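Side-chain contact in acetaldehyde dehydrogenase (Acetylating) (Geobacillus thermoglucosidasius, PDB 5J78), which probably catalyses the NAD-dependent interconversion of acetaldehyde and acetyl-CoA, as an acetylating member of the aldehyde dehydrogenase family: residues L260-K265 against D342-V347. Residues are numbered along the deposited sequence; the frame is centred on the assembly and turned at random.
Sequences LIIQSK and DVKLLV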
ATOM      1  N   LEU A 260     -31.725  27.203  26.631  1.00 28.22           N
ATOM      2  CA  LEU A 260     -31.006  25.931  26.609  1.00 22.78           C
ATOM      3  C   LEU A 260     -30.093  25.869  25.378  1.00 21.63           C
ATOM      4  O   LEU A 260     -28.938  25.431  25.479  1.00 22.63           O
ATOM      5  CB  LEU A 260     -31.985  24.742  26.625  1.00 24.83           C
ATOM      6  CG  LEU A 260     -32.756  24.544  27.933  1.00 21.38           C
ATOM      7  CD1 LEU A 260     -34.025  23.705  27.741  1.00 17.78           C
ATOM      8  CD2 LEU A 260     -31.866  23.939  28.996  1.00 24.65           C
ATOM      9  N   ILE A 261     -30.599  26.346  24.238  1.00 22.10           N
ATOM     10  CA  ILE A 261     -29.861  26.306  22.976  1.00 17.02           C
ATOM     11  C   ILE A 261     -28.634  27.224  22.997  1.00 28.63           C
ATOM     12  O   ILE A 261     -27.553  26.839  22.547  1.00 22.01           O
ATOM     13  CB  ILE A 261     -30.769  26.695  21.792  1.00 18.57           C
ATOM     14  CG1 ILE A 261     -31.757  25.560  21.487  1.00 23.50           C
ATOM     15  CG2 ILE A 261     -29.943  26.974  20.546  1.00 19.09           C
ATOM     16  CD1 ILE A 261     -32.926  25.994  20.592  1.00 19.50           C
ATOM     17  N   ILE A 262     -28.788  28.430  23.538  1.00 19.36           N
ATOM     18  CA  ILE A 262     -27.683  29.387  23.546  1.00 23.61           C
ATOM     19  C   ILE A 262     -26.615  28.928  24.522  1.00 22.07           C
ATOM     20  O   ILE A 262     -25.421  28.996  24.227  1.00 22.49           O
ATOM     21  CB  ILE A 262     -28.165  30.824  23.900  1.00 25.63           C
ATOM     22  CG1 ILE A 262     -28.902  31.419  22.709  1.00 26.32           C
ATOM     23  CG2 ILE A 262     -26.992  31.713  24.268  1.00 23.22           C
ATOM     24  CD1 ILE A 262     -29.588  32.796  22.987  1.00 23.68           C
ATOM     25  N   GLN A 263     -27.035  28.433  25.677  1.00 17.89           N
ATOM     26  CA  GLN A 263     -26.065  27.921  26.627  1.00 21.86           C
ATOM     27  C   GLN A 263     -25.243  26.769  26.010  1.00 28.52           C
ATOM     28  O   GLN A 263     -24.024  26.701  26.175  1.00 19.58           O
ATOM     29  CB  GLN A 263     -26.754  27.444  27.909  1.00 23.79           C
ATOM     30  CG  GLN A 263     -25.757  27.181  29.041  1.00 34.16           C
ATOM     31  CD  GLN A 263     -26.385  26.548  30.275  1.00 51.36           C
ATOM     32  OE1 GLN A 263     -27.574  26.208  30.296  1.00 57.42           O
ATOM     33  NE2 GLN A 263     -25.576  26.377  31.311  1.00 38.41           N
ATOM     34  N   SER A 264     -25.922  25.878  25.298  1.00 24.49           N
ATOM     35  CA  SER A 264     -25.280  24.720  24.686  1.00 17.59           C
ATOM     36  C   SER A 264     -24.398  25.120  23.508  1.00 20.89           C
ATOM     37  O   SER A 264     -23.264  24.646  23.385  1.00 18.35           O
ATOM     38  CB  SER A 264     -26.344  23.705  24.224  1.00 23.38           C
ATOM     39  OG  SER A 264     -25.797  22.748  23.340  1.00 22.81           O
ATOM     40  N   LYS A 265     -24.927  25.983  22.639  1.00 21.12           N
ATOM     41  CA  LYS A 265     -24.233  26.380  21.409  1.00 18.19           C
ATOM     42  C   LYS A 265     -22.961  27.171  21.682  1.00 25.08           C
ATOM     43  O   LYS A 265     -21.941  26.972  21.017  1.00 21.85           O
ATOM     44  CB  LYS A 265     -25.174  27.196  20.516  1.00 21.94           C
ATOM     45  CG  LYS A 265     -24.542  27.792  19.268  1.00 23.23           C
ATOM     46  CD  LYS A 265     -23.817  26.746  18.442  1.00 19.20           C
ATOM     47  CE  LYS A 265     -23.662  27.198  17.040  1.00 17.99           C
ATOM     48  NZ  LYS A 265     -22.896  26.189  16.243  1.00 22.30           N
ATOM     49  N   ASP A 342     -21.572  42.711  23.209  1.00 26.58           N
ATOM     50  CA  ASP A 342     -22.354  41.788  24.023  1.00 39.33           C
ATOM     51  C   ASP A 342     -22.957  40.608  23.220  1.00 31.94           C
ATOM     52  O   ASP A 342     -23.625  39.749  23.789  1.00 30.48           O
ATOM     53  CB  ASP A 342     -23.474  42.555  24.746  1.00 28.02           C
ATOM     54  CG  ASP A 342     -24.514  43.134  23.791  1.00 37.03           C
ATOM     55  OD1 ASP A 342     -24.323  43.072  22.560  1.00 49.42           O
ATOM     56  OD2 ASP A 342     -25.535  43.663  24.276  1.00 43.93           O
ATOM     57  N   VAL A 343     -22.731  40.567  21.913  1.00 29.98           N
ATOM     58  CA  VAL A 343     -23.279  39.491  21.086  1.00 26.33           C
ATOM     59  C   VAL A 343     -22.748  38.122  21.546  1.00 24.49           C
ATOM     60  O   VAL A 343     -21.556  37.960  21.763  1.00 23.43           O
ATOM     61  CB  VAL A 343     -22.943  39.710  19.602  1.00 28.51           C
ATOM     62  CG1 VAL A 343     -23.320  38.487  18.759  1.00 28.35           C
ATOM     63  CG2 VAL A 343     -23.656  40.934  19.073  1.00 27.81           C
ATOM     64  N   LYS A 344     -23.634  37.140  21.699  1.00 22.79           N
ATOM     65  CA  LYS A 344     -23.216  35.801  22.165  1.00 24.95           C
ATOM     66  C   LYS A 344     -23.113  34.771  21.045  1.00 23.97           C
ATOM     67  O   LYS A 344     -22.387  33.777  21.163  1.00 26.67           O
ATOM     68  CB  LYS A 344     -24.175  35.277  23.225  1.00 27.22           C
ATOM     69  CG  LYS A 344     -23.905  35.835  24.621  1.00 31.63           C
ATOM     70  CD  LYS A 344     -25.002  35.401  25.576  1.00 49.06           C
ATOM     71  CE  LYS A 344     -24.482  35.048  26.965  1.00 62.67           C
ATOM     72  NZ  LYS A 344     -25.218  33.868  27.535  1.00 50.46           N
ATOM     73  N   LEU A 345     -23.855  34.995  19.972  1.00 23.58           N
ATOM     74  CA  LEU A 345     -23.806  34.105  18.826  1.00 23.59           C
ATOM     75  C   LEU A 345     -24.351  34.818  17.616  1.00 25.67           C
ATOM     76  O   LEU A 345     -25.199  35.702  17.731  1.00 24.46           O
ATOM     77  CB  LEU A 345     -24.594  32.812  19.088  1.00 20.01           C
ATOM     78  CG  LEU A 345     -26.120  32.882  19.199  1.00 27.13           C
ATOM     79  CD1 LEU A 345     -26.734  31.487  19.175  1.00 24.91           C
ATOM     80  CD2 LEU A 345     -26.528  33.598  20.466  1.00 28.37           C
ATOM     81  N   LEU A 346     -23.813  34.437  16.466  1.00 20.01           N
ATOM     82  CA  LEU A 346     -24.291  34.848  15.165  1.00 18.30           C
ATOM     83  C   LEU A 346     -25.297  33.868  14.616  1.00 27.21           C
ATOM     84  O   LEU A 346     -25.074  32.659  14.669  1.00 23.83           O
ATOM     85  CB  LEU A 346     -23.116  34.943  14.188  1.00 18.57           C
ATOM     86  CG  LEU A 346     -21.923  35.769  14.646  1.00 20.06           C
ATOM     87  CD1 LEU A 346     -20.875  35.844  13.522  1.00 21.38           C
ATOM     88  CD2 LEU A 346     -22.388  37.179  15.053  1.00 18.44           C
ATOM     89  N   VAL A 347     -26.380  34.395  14.056  1.00 22.19           N
ATOM     90  CA  VAL A 347     -27.432  33.598  13.445  1.00 18.28           C
ATOM     91  C   VAL A 347     -27.651  34.057  12.002  1.00 29.43           C
ATOM     92  O   VAL A 347     -27.531  35.245  11.688  1.00 31.25           O
ATOM     93  CB  VAL A 347     -28.750  33.704  14.216  1.00 23.52           C
ATOM     94  CG1 VAL A 347     -29.831  32.859  13.540  1.00 27.26           C
ATOM     95  CG2 VAL A 347     -28.560  33.304  15.668  1.00 23.21           C
TER
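Lys265 NZ is gripped by the backbone oxygens of Glu276 and Ser365 and makes weak bonds to the backbone oxygen of Ile367 and to Gln277 OE1, while the methylene chain behind it turns an apolar flank to Leu345. Lys265 CG lies 4.3 Å from Leu345 CD1, and beyond this point the lysine turns off toward its oxygen partners. The main meeting is between Ile262 and Leu345, whose side chains run roughly perpendicular. With CG1 anti to its own carbonyl carbon (chi1 -74°), Ile262 sends its longer branch against the leucine fork: CG1 is 3.9 Å from Leu345 CD2 and 4.1 Å from Leu345 CD1, and Ile262 CD1 is 4.0 Å from Leu345 CD2. A chi1 of 69° tucks Leu345 CG over its own main chain and turns both methyls to the helix. At the exposed border Lys344 NZ comes only loosely to Ile262 CG2, at 4.3 Å.

This is helix-on-sheet packing, the last turn of helix 254-265 against strand 345-349, in the α/β domain that, as in other aldehyde dehydrogenases, probably carries the catalytic cysteine; Cys273, seen as 3-sulfinoalanine, follows the helix in sequence. Leu345 also touches Ala298 and Leu368 on the two neighbouring strands. No hydrogen bond joins 260-265 to 342-347; their direct contact is therefore apolar, probably stabilised by dispersion and exclusion of water, while carbonyl oxygens around NZ offset the positive charge Lys265 probably carries.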